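Local coordinates for iron-containing alcohol dehydrogenase (Ralstonia eutropha, PDB 3JZD), which probably reduces maleylacetate to 3-oxoadipate with NADH or NADPH, as a homodimeric member of the iron-containing alcohol dehydrogenase family, at residues 128-132 and 143-149; 81-86 and 108-114; 172-176 and 203-207. All coordinates share one frame; numbering follows the deposited sequence. Where two conformers were deposited one is given.

Contact 1: 128-132 and 143-149; sequences VTPVY and GRDPRVL. With NAD (nicotinamide-adenine-dinucleotide), chain E.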
# COMPACT_ATOMS: atom_id res chain seq x y z
N VAL A 128 -1.15 -13.18 -0.71
CA VAL A 128 -0.38 -11.98 -0.99
C VAL A 128 1.09 -12.07 -0.53
O VAL A 128 1.74 -11.04 -0.32
CB VAL A 128 -1.08 -10.71 -0.45
CG1 VAL A 128 -2.26 -10.34 -1.35
CG2 VAL A 128 -1.49 -10.88 0.98
N THR A 129 1.64 -13.28 -0.43
CA THR A 129 3.06 -13.44 -0.10
C THR A 129 3.72 -14.24 -1.18
O THR A 129 3.08 -15.10 -1.79
CB THR A 129 3.30 -14.20 1.25
OG1 THR A 129 3.27 -15.62 1.00
CG2 THR A 129 2.22 -13.80 2.34
N PRO A 130 5.02 -13.99 -1.43
CA PRO A 130 5.81 -14.77 -2.39
C PRO A 130 6.44 -16.03 -1.77
O PRO A 130 7.36 -16.65 -2.38
CB PRO A 130 6.94 -13.79 -2.76
CG PRO A 130 7.13 -12.94 -1.54
CD PRO A 130 5.80 -12.90 -0.81
N VAL A 131 5.97 -16.42 -0.59
CA VAL A 131 6.49 -17.59 0.13
C VAL A 131 5.68 -18.83 -0.12
O VAL A 131 4.43 -18.82 -0.04
CB VAL A 131 6.60 -17.32 1.65
CG1 VAL A 131 7.00 -18.60 2.39
CG2 VAL A 131 7.66 -16.22 1.91
N TYR A 132 6.37 -19.90 -0.51
CA TYR A 132 5.72 -21.18 -0.74
C TYR A 132 6.26 -22.18 0.28
O TYR A 132 7.31 -21.97 0.90
CB TYR A 132 5.99 -21.71 -2.15
CG TYR A 132 7.45 -21.92 -2.46
CD1 TYR A 132 8.08 -23.13 -2.17
CD2 TYR A 132 8.20 -20.90 -3.00
CE1 TYR A 132 9.42 -23.30 -2.42
CE2 TYR A 132 9.54 -21.06 -3.26
CZ TYR A 132 10.14 -22.26 -2.97
OH TYR A 132 11.47 -22.40 -3.24
N GLY A 143 10.26 -21.48 0.81
CA GLY A 143 11.14 -20.63 0.01
C GLY A 143 10.35 -19.43 -0.50
O GLY A 143 9.13 -19.32 -0.27
N ARG A 144 11.03 -18.54 -1.19
CA ARG A 144 10.45 -17.32 -1.70
C ARG A 144 10.72 -17.28 -3.17
O ARG A 144 11.83 -17.59 -3.60
CB ARG A 144 11.12 -16.14 -1.01
CG ARG A 144 10.31 -14.86 -1.02
CD ARG A 144 11.03 -13.73 -0.23
NE ARG A 144 10.06 -12.78 0.34
CZ ARG A 144 9.57 -12.85 1.59
NH1 ARG A 144 9.97 -13.79 2.45
NH2 ARG A 144 8.69 -11.95 2.00
N ASP A 145 9.72 -16.92 -3.96
CA ASP A 145 9.86 -16.82 -5.39
C ASP A 145 8.67 -15.98 -5.90
O ASP A 145 7.52 -16.36 -5.69
CB ASP A 145 9.91 -18.23 -6.03
CG ASP A 145 10.25 -18.20 -7.51
OD1 ASP A 145 9.82 -17.26 -8.20
OD2 ASP A 145 10.92 -19.13 -8.01
N PRO A 146 8.95 -14.84 -6.55
CA PRO A 146 7.92 -13.92 -7.10
C PRO A 146 6.92 -14.66 -7.97
O PRO A 146 5.75 -14.31 -8.01
CB PRO A 146 8.74 -12.97 -7.98
CG PRO A 146 10.10 -13.01 -7.43
CD PRO A 146 10.31 -14.40 -6.89
N ARG A 147 7.41 -15.68 -8.62
CA ARG A 147 6.65 -16.59 -9.46
C ARG A 147 5.42 -17.20 -8.79
O ARG A 147 4.44 -17.48 -9.47
CB ARG A 147 7.64 -17.70 -9.78
CG ARG A 147 7.52 -18.47 -11.05
CD ARG A 147 8.84 -19.23 -11.22
NE ARG A 147 9.02 -19.69 -12.58
CZ ARG A 147 8.52 -20.82 -13.07
NH1 ARG A 147 7.80 -21.62 -12.30
NH2 ARG A 147 8.75 -21.15 -14.34
N VAL A 148 5.46 -17.39 -7.47
CA VAL A 148 4.35 -18.00 -6.72
C VAL A 148 3.31 -17.01 -6.22
O VAL A 148 2.26 -17.42 -5.77
CB VAL A 148 4.85 -18.91 -5.56
CG1 VAL A 148 5.94 -19.86 -6.10
CG2 VAL A 148 5.38 -18.09 -4.36
N LEU A 149 3.63 -15.72 -6.24
CA LEU A 149 2.71 -14.67 -5.86
C LEU A 149 1.49 -14.67 -6.83
O LEU A 149 1.64 -14.52 -8.04
CB LEU A 149 3.44 -13.32 -5.88
CG LEU A 149 2.74 -12.12 -5.26
CD1 LEU A 149 2.53 -12.31 -3.74
CD2 LEU A 149 3.50 -10.82 -5.56
PA NAD E . -6.47 -24.65 5.55
O1A NAD E . -6.25 -24.11 4.17
O2A NAD E . -5.48 -25.70 5.81
O5B NAD E . -8.02 -24.99 5.79
C5B NAD E . -8.42 -25.83 6.88
C4B NAD E . -9.75 -26.47 6.55
O4B NAD E . -10.79 -25.52 6.48
C3B NAD E . -9.71 -27.13 5.17
O3B NAD E . -10.36 -28.36 5.18
C2B NAD E . -10.52 -26.21 4.29
O2B NAD E . -11.11 -26.89 3.20
C1B NAD E . -11.54 -25.66 5.29
N9A NAD E . -12.05 -24.35 4.91
C8A NAD E . -11.27 -23.29 4.54
N7A NAD E . -12.08 -22.24 4.29
C5A NAD E . -13.36 -22.61 4.47
C6A NAD E . -14.57 -21.93 4.30
N6A NAD E . -14.66 -20.62 4.23
N1A NAD E . -15.74 -22.62 4.52
C2A NAD E . -15.72 -23.94 4.90
N3A NAD E . -14.52 -24.60 5.08
C4A NAD E . -13.35 -23.95 4.84
O3 NAD E . -6.29 -23.57 6.74
PN NAD E . -5.47 -22.18 6.68
O1N NAD E . -5.25 -21.86 8.16
O2N NAD E . -6.14 -21.25 5.75
O5D NAD E . -4.10 -22.49 6.00
C5D NAD E . -3.00 -22.89 6.76
C4D NAD E . -1.97 -23.43 5.79
O4D NAD E . -1.56 -22.36 4.98
C3D NAD E . -0.73 -23.93 6.50
O3D NAD E . -0.11 -24.87 5.68
C2D NAD E . 0.11 -22.70 6.60
O2D NAD E . 1.47 -22.99 6.83
C1D NAD E . -0.19 -22.08 5.23
N1N NAD E . 0.11 -20.64 5.21
C2N NAD E . 1.10 -20.20 4.37
C3N NAD E . 1.42 -18.85 4.30
C7N NAD E . 2.45 -18.36 3.31
O7N NAD E . 2.72 -16.99 3.22
N7N NAD E . 3.08 -19.17 2.49
C4N NAD E . 0.71 -17.95 5.10
C5N NAD E . -0.30 -18.40 5.94
C6N NAD E . -0.61 -19.76 5.97
O HOH W 1 12.97 -20.33 -3.90

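Contact 2: 81-86 and 108-114; sequences ATARAR and IALETGM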
# COMPACT_ATOMS: atom_id res chain seq x y z
N ALA A 81 -0.90 -32.68 -8.52
CA ALA A 81 -1.67 -31.55 -9.02
C ALA A 81 -1.05 -31.02 -10.32
O ALA A 81 -1.75 -30.79 -11.29
CB ALA A 81 -1.74 -30.47 -7.99
N THR A 82 0.27 -30.85 -10.31
CA THR A 82 1.00 -30.37 -11.47
C THR A 82 0.83 -31.29 -12.66
O THR A 82 0.65 -30.83 -13.78
CB THR A 82 2.47 -30.19 -11.15
OG1 THR A 82 2.57 -29.29 -10.05
CG2 THR A 82 3.23 -29.63 -12.32
N ALA A 83 0.86 -32.60 -12.40
CA ALA A 83 0.62 -33.58 -13.44
C ALA A 83 -0.77 -33.40 -14.02
O ALA A 83 -0.94 -33.43 -15.23
CB ALA A 83 0.77 -34.99 -12.89
N ARG A 84 -1.77 -33.20 -13.17
CA ARG A 84 -3.12 -33.01 -13.69
C ARG A 84 -3.25 -31.72 -14.52
O ARG A 84 -3.97 -31.69 -15.51
CB ARG A 84 -4.11 -32.91 -12.56
CG ARG A 84 -5.52 -32.73 -13.08
CD ARG A 84 -6.12 -34.06 -13.51
NE ARG A 84 -6.61 -34.74 -12.31
CZ ARG A 84 -7.72 -34.38 -11.66
NH1 ARG A 84 -8.48 -33.36 -12.09
NH2 ARG A 84 -8.06 -35.03 -10.56
N ALA A 85 -2.56 -30.67 -14.07
CA ALA A 85 -2.59 -29.37 -14.76
C ALA A 85 -2.00 -29.56 -16.14
O ALA A 85 -2.56 -29.10 -17.15
CB ALA A 85 -1.80 -28.33 -13.98
N ARG A 86 -0.85 -30.24 -16.18
CA ARG A 86 -0.19 -30.50 -17.47
C ARG A 86 -1.09 -31.31 -18.38
O ARG A 86 -1.31 -30.95 -19.52
CB ARG A 86 1.16 -31.12 -17.26
CG ARG A 86 2.17 -30.05 -16.90
CD ARG A 86 3.42 -30.57 -16.25
NE ARG A 86 4.42 -29.50 -16.24
CZ ARG A 86 5.53 -29.50 -15.51
NH1 ARG A 86 5.80 -30.50 -14.67
NH2 ARG A 86 6.37 -28.47 -15.59
N ILE A 108 2.22 -25.41 -7.95
CA ILE A 108 2.06 -25.59 -9.40
C ILE A 108 2.76 -24.45 -10.15
O ILE A 108 3.41 -24.68 -11.17
CB ILE A 108 0.55 -25.65 -9.80
CG1 ILE A 108 -0.11 -26.88 -9.18
CG2 ILE A 108 0.35 -25.67 -11.33
CD1 ILE A 108 -1.61 -26.86 -9.33
N ALA A 109 2.64 -23.24 -9.63
CA ALA A 109 3.21 -22.06 -10.26
C ALA A 109 4.71 -22.11 -10.16
O ALA A 109 5.38 -21.66 -11.08
CB ALA A 109 2.68 -20.79 -9.64
N LEU A 110 5.22 -22.65 -9.06
CA LEU A 110 6.66 -22.82 -8.90
C LEU A 110 7.25 -23.70 -10.00
O LEU A 110 8.29 -23.39 -10.53
CB LEU A 110 6.99 -23.42 -7.54
CG LEU A 110 8.49 -23.44 -7.16
CD1 LEU A 110 9.08 -22.05 -7.30
CD2 LEU A 110 8.67 -23.94 -5.73
N GLU A 111 6.57 -24.79 -10.36
CA GLU A 111 7.06 -25.71 -11.39
C GLU A 111 6.70 -25.28 -12.82
O GLU A 111 7.46 -25.55 -13.76
CB GLU A 111 6.52 -27.13 -11.11
CG GLU A 111 6.76 -28.24 -12.19
CD GLU A 111 8.22 -28.66 -12.37
OE1 GLU A 111 9.11 -27.78 -12.39
OE2 GLU A 111 8.47 -29.88 -12.53
N THR A 112 5.57 -24.61 -13.00
CA THR A 112 5.13 -24.29 -14.34
C THR A 112 5.15 -22.85 -14.79
O THR A 112 5.05 -22.60 -15.97
CB THR A 112 3.69 -24.72 -14.49
OG1 THR A 112 2.85 -23.90 -13.65
CG2 THR A 112 3.56 -26.18 -14.10
N GLY A 113 5.22 -21.91 -13.87
CA GLY A 113 5.19 -20.53 -14.26
C GLY A 113 3.79 -19.99 -14.48
O GLY A 113 3.64 -18.77 -14.58
N MSE A 114 2.76 -20.85 -14.48
CA MSE A 114 1.39 -20.37 -14.77
C MSE A 114 0.84 -19.40 -13.71
O MSE A 114 1.14 -19.51 -12.53
CB MSE A 114 0.41 -21.53 -14.94
CG MSE A 114 -0.01 -22.23 -13.65
SE MSE A 114 -1.34 -23.60 -14.09
CE MSE A 114 -0.19 -24.77 -15.13

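Contact 3: 172-176 and 203-207; sequences ALNAI and LAAGI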
# COMPACT_ATOMS: atom_id res chain seq x y z
N ALA A 172 -8.34 -15.77 12.22
CA ALA A 172 -8.30 -14.32 12.38
C ALA A 172 -7.13 -13.92 13.24
O ALA A 172 -6.50 -12.90 12.99
CB ALA A 172 -9.63 -13.81 12.95
N LEU A 173 -6.82 -14.73 14.27
CA LEU A 173 -5.66 -14.46 15.14
C LEU A 173 -4.36 -14.78 14.43
O LEU A 173 -3.37 -14.10 14.64
CB LEU A 173 -5.82 -15.17 16.51
CG LEU A 173 -6.78 -14.31 17.35
CD1 LEU A 173 -7.57 -15.05 18.32
CD2 LEU A 173 -5.94 -13.20 18.03
N ASN A 174 -4.39 -15.76 13.52
CA ASN A 174 -3.23 -16.06 12.69
C ASN A 174 -2.88 -14.78 11.88
O ASN A 174 -1.72 -14.36 11.83
CB ASN A 174 -3.56 -17.27 11.82
CG ASN A 174 -2.47 -17.67 10.88
OD1 ASN A 174 -1.32 -17.22 10.95
ND2 ASN A 174 -2.82 -18.54 9.98
N ALA A 175 -3.88 -14.14 11.30
CA ALA A 175 -3.66 -12.92 10.53
C ALA A 175 -3.13 -11.80 11.45
O ALA A 175 -2.18 -11.12 11.10
CB ALA A 175 -4.94 -12.50 9.85
N ILE A 176 -3.75 -11.63 12.63
CA ILE A 176 -3.29 -10.60 13.59
C ILE A 176 -1.82 -10.83 13.94
O ILE A 176 -1.07 -9.88 14.06
CB ILE A 176 -4.16 -10.56 14.87
CG1 ILE A 176 -5.49 -9.92 14.55
CG2 ILE A 176 -3.42 -9.80 16.03
CD1 ILE A 176 -6.54 -10.01 15.62
N LEU A 203 -9.73 -6.77 12.29
CA LEU A 203 -9.98 -8.11 12.84
C LEU A 203 -10.44 -8.09 14.29
O LEU A 203 -11.34 -8.80 14.68
CB LEU A 203 -8.74 -8.98 12.67
CG LEU A 203 -8.52 -9.39 11.20
CD1 LEU A 203 -7.05 -9.58 10.85
CD2 LEU A 203 -9.37 -10.60 10.83
N ALA A 204 -9.84 -7.22 15.07
CA ALA A 204 -10.21 -7.12 16.46
C ALA A 204 -11.68 -6.74 16.59
O ALA A 204 -12.32 -7.19 17.54
CB ALA A 204 -9.33 -6.13 17.19
N ALA A 205 -12.19 -5.93 15.67
CA ALA A 205 -13.60 -5.58 15.65
C ALA A 205 -14.44 -6.65 14.95
O ALA A 205 -15.59 -6.89 15.31
CB ALA A 205 -13.82 -4.26 14.92
N GLY A 206 -13.90 -7.24 13.91
CA GLY A 206 -14.62 -8.25 13.17
C GLY A 206 -14.81 -9.59 13.88
O GLY A 206 -15.81 -10.26 13.65
N ILE A 207 -13.89 -9.99 14.74
CA ILE A 207 -14.03 -11.29 15.41
C ILE A 207 -15.34 -11.36 16.20
O ILE A 207 -16.12 -12.31 16.02
CB ILE A 207 -12.80 -11.62 16.30
CG1 ILE A 207 -11.64 -12.05 15.41
CG2 ILE A 207 -13.16 -12.72 17.32
CD1 ILE A 207 -10.23 -11.92 16.02

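Contact 1: 128-132 and 143-149
Pro130 O meets three residues of segment 143-149. Asp145 N is its one hydrogen-bond donor here, at 2.9 Å and nearly straight at 163°. Arg144 CA adds a CA-H...O contact to the same oxygen, and Val148 CG2 packs against it. Val131 and Arg144 come next as a non-hydrogen-bonded antiparallel pair, then Tyr132 and Gly143 as a hydrogen-bonded one. Tyr132 N donates to Gly143 O at 2.8 Å, and Gly143 N donates back to Tyr132 O.

The Tyr132 ring folds back over Gly143. Its CG sits between the backbone N and the carbonyl carbon (chi1 60°), which turns the ring toward the neighbouring strand. Gly143 CA lies over the ring face in a CH-pi contact, 3.9 Å from the centroid. A water at the ring edge joins Tyr132 OH to Arg144 O. On the other face of the hairpin the extended Arg144 chain runs alongside Pro130. Val131 CG2 lies over a face of its guanidinium group, 3.4 Å from Arg144 NH1. Arg144 NH2 makes a weak hydrogen bond to Gly235 O. Leu149 CD1 packs against the backbone of Thr129, 3.4 Å from Thr129 C.

Thr129 OG1 accepts from Val131 N in an ST turn and donates to O7N of NAD at 2.7 Å. The amide N7N of NAD donates to Val131 O at 2.9 Å. Lys106 NZ also bonds to the carbonyls of Thr129 and Val131. The arrangement is the base of a beta hairpin, strands 131-136 and 139-144. The turn entering strand 131-136 holds both the oxygen and the nitrogen of the nicotinamide carboxamide in the NAD site.

Contact 2: 81-86 and 108-114
Helices 81-86 and 108-112 pass with their axes 10.1 Å apart and their directions 60° apart, and the backbones come nearest at Thr82 and Ile108. Ile108 lies along the buried side. Its CG1 is anti to the carbonyl carbon (chi1 -64°), and the branch runs on so that CD1 meets Ala81 CB at 3.9 Å. The Thr82 and Ile108 side chains slide past each other in opposite directions, with Ile108 CG1 3.7 Å from Thr82 OG1. That hydroxyl is hydrogen-bonded to Ala78 O in its own helix, so it meets Ile108 by packing alone. Ala85 CB faces Ile108 CG2. Ala85 CB also lies 4.1 Å from Met114 CE, the methyl of a selenomethionine. Leu40 packs on Ala85 and Leu42 on Ile108, both from strand 39-42 of the sheet.

The outer side is more polar. Thr82 CG2 touches Glu111 CG and Thr112 CG2. The extended Arg86 chain crosses Glu111 at about a right angle. Thr112 CG2 lies over one face of the Arg86 guanidinium, 3.9 Å from Arg86 NH2. In one of two Glu111 conformers, OE2 makes a weak salt bridge with Arg86 NH1 at 3.5 Å, which is therefore uncertain.

Thr112 also finishes its helix. Its OG1 donates to Ile108 O at 2.7 Å, from above the carbonyl plane, and accepts from Met114 N in an ST turn. Gly113 leaves the helix with positive phi, where a CB would be jammed against the preceding carbonyl O. Helices 75-88 and 99-112 flank strand 92-97 in sequence, and their packing on the parallel sheet is characteristic of a Rossmann-like alpha/beta nucleotide-binding domain.

Contact 3: 172-176 and 203-207
Ala172 CB packs against Ile207 CG1 at 3.6 Å, with Ile207 CD1 just beyond. The two helices are nearly antiparallel (170°), with their axes 10.4 Å apart, in the helical C-terminal part of the chain. Further contacts set an alanine methyl against a branch. Ala172 CB also touches Leu203 CD2 at 3.9 Å, and Ala175 CB meets the other branch, Leu203 CD1, at 3.7 Å. The two Leu203 methyls thus divide between Ala172 and Ala175.

Branched side chains meet each other as well. Ile176 and Leu203 slide past one another in opposite directions, with Ile176 CD1 lying 3.8 Å from Leu203 CB. Ile176 and Ile207 meet tip to tip, CD1 to CD1, at 4.2 Å. Both isoleucines carry CG1 anti to the carbonyl carbon (chi1 -74° and -76°), and the extended chi2 carries CD1 outward into the interface. Leu173 CG makes a looser contact with Ile207 CD1.

Other helices extend the core: 217-236 packs on Ala175 and Leu203, and 294-304 on Ile176 and Ile207. All the side-chain contacts between the segments are hydrocarbon, so burial and close fit, not directional bonds, join the two helices.

Contact 1 lies nearest the cofactor, since its Thr129 and Val131 bond directly to NAD. The centres of contacts 1 and 2 are 15 Å apart, and the two touch: Tyr132 CE1 packs on Leu110 CD2 at 3.5 Å, and Arg147 lies against the end of helix 99-112. That helix also supplies Ser100, which bonds NAD, and Lys106, which holds the carbonyls of contact 1. Contact 3 belongs to the helical C-terminal part, on the opposite side of the chain's centre. Its nearest atoms are about 10 Å from contact 1 and about 20 Å from contact 2. The side chain of Ala175 is still only about 8 Å from NAD.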